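Local atomic coordinates of J domain-containing protein required for chloroplast accumulation response 1 (Arabidopsis thaliana, PDB entry 3AG7), a protein that is required for chloroplast photorelocation movement, acting on chloroplast actin filaments, and works through an auxilin-like J domain whose co-chaperone activity this movement needs. Residues K76-S79 and A80-Y84. Sequence-based numbering, arbitrary orientation.
Sequences KGAS and ANQKY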
loop_
_atom_site.group_PDB
_atom_site.type_symbol
_atom_site.label_atom_id
_atom_site.label_comp_id
_atom_site.label_asym_id
_atom_site.label_seq_id
_atom_site.Cartn_x
_atom_site.Cartn_y
_atom_site.Cartn_z
ATOM N N LYS A 76 1.498 15.646 4.537
ATOM C CA LYS A 76 0.124 15.542 5.087
ATOM C C LYS A 76 0.148 15.532 6.638
ATOM O O LYS A 76 -0.897 15.376 7.280
ATOM C CB LYS A 76 -0.555 14.245 4.625
ATOM C CG LYS A 76 -1.180 14.239 3.210
ATOM C CD LYS A 76 -2.437 15.111 3.129
ATOM C CE LYS A 76 -3.287 14.819 1.880
ATOM N NZ LYS A 76 -2.394 14.713 0.694
ATOM N N GLY A 77 1.352 15.545 7.201
ATOM C CA GLY A 77 1.558 15.551 8.646
ATOM C C GLY A 77 1.283 14.207 9.329
ATOM O O GLY A 77 0.845 14.153 10.477
ATOM N N ALA A 78 1.573 13.115 8.640
ATOM C CA ALA A 78 1.383 11.783 9.218
ATOM C C ALA A 78 2.250 11.562 10.451
ATOM O O ALA A 78 3.319 12.166 10.584
ATOM C CB ALA A 78 1.713 10.732 8.181
ATOM N N SER A 79 1.816 10.628 11.298
ATOM C CA SER A 79 2.552 10.247 12.511
ATOM C C SER A 79 3.757 9.352 12.144
ATOM O O SER A 79 3.848 8.869 11.008
ATOM C CB SER A 79 1.610 9.516 13.477
ATOM O OG SER A 79 1.407 8.152 13.061
ATOM N N ALA A 80 4.717 9.236 13.063
ATOM C CA ALA A 80 5.912 8.368 12.868
ATOM C C ALA A 80 5.492 6.922 12.537
ATOM O O ALA A 80 6.079 6.271 11.662
ATOM C CB ALA A 80 6.753 8.373 14.129
ATOM N N ASN A 81 4.480 6.415 13.226
ATOM C CA ASN A 81 4.040 5.029 12.996
ATOM C C ASN A 81 3.275 4.902 11.712
ATOM O O ASN A 81 3.386 3.875 11.026
ATOM C CB ASN A 81 3.204 4.516 14.188
ATOM C CG ASN A 81 4.062 4.300 15.436
ATOM O OD1 ASN A 81 5.290 4.368 15.356
ATOM N ND2 ASN A 81 3.416 4.043 16.583
ATOM N N GLN A 82 2.526 5.953 11.346
ATOM C CA GLN A 82 1.876 5.935 10.035
ATOM C C GLN A 82 2.941 5.862 8.931
ATOM O O GLN A 82 2.810 5.090 7.974
ATOM C CB GLN A 82 0.938 7.147 9.834
ATOM C CG GLN A 82 -0.396 6.970 10.608
ATOM C CD GLN A 82 -1.283 8.182 10.479
ATOM O OE1 GLN A 82 -0.783 9.278 10.291
ATOM N NE2 GLN A 82 -2.607 8.002 10.590
ATOM N N LYS A 83 3.991 6.650 9.078
ATOM C CA LYS A 83 5.064 6.673 8.104
ATOM C C LYS A 83 5.767 5.331 8.028
ATOM O O LYS A 83 6.105 4.852 6.944
ATOM C CB LYS A 83 6.055 7.795 8.415
ATOM C CG LYS A 83 5.432 9.140 8.009
ATOM C CD LYS A 83 6.349 10.307 8.236
ATOM C CE LYS A 83 6.376 10.729 9.681
ATOM N NZ LYS A 83 7.069 12.042 9.737
ATOM N N TYR A 84 6.058 4.756 9.172
ATOM C CA TYR A 84 6.597 3.399 9.209
ATOM C C TYR A 84 5.717 2.370 8.477
ATOM O O TYR A 84 6.207 1.638 7.598
ATOM C CB TYR A 84 6.845 2.966 10.664
ATOM C CG TYR A 84 7.454 1.593 10.776
ATOM C CD1 TYR A 84 8.848 1.421 10.766
ATOM C CD2 TYR A 84 6.662 0.460 10.735
ATOM C CE1 TYR A 84 9.405 0.138 10.869
ATOM C CE2 TYR A 84 7.200 -0.800 10.857
ATOM C CZ TYR A 84 8.569 -0.968 10.891
ATOM O OH TYR A 84 9.100 -2.246 10.936
HETATM O O HOH W 1 5.110 13.808 9.244
#
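Ser79 and Gln82 exchange hydrogen bonds at the start of helix 80-100. Ser79 OG accepts from Gln82 N at 3.0 Å. In return, Gln82 OE1 accepts from Ser79 N at 3.1 Å, with a nearly straight N-H...O angle of 169°. That donor approaches OE1 tilted 25° from the carbonyl plane. Ser79 OG lies between its own backbone N and carbonyl carbon (chi1 78°), which turns the hydroxyl to the first turn of the helix. The Gln82 side chain runs back alongside the serine, extended beyond CG, and its CG passes 3.3 Å from Ser79 OG. The two bonds make a capping box with Ser79 as N-cap. The box opens the C-terminal helix of the J domain just after the Schellman motif at Gly77 that ends helix 70-75. Ser79 O accepts from Lys83 N, a backbone bond of the first helical turn. Ala78 CB lies against Gln82 OE1 at 3.6 Å and also touches Leu73 of the preceding helix. The Lys83 chain is bent, and its CE comes within 3.5 Å of Ala78 O. A water bridges the two residues: it donates to Ala78 O and accepts from Lys83 NZ at 2.7 Å. The Asn81 amide bonds instead to backbone atoms of Leu3 and Gly1, residues that the cloning tag probably contributes.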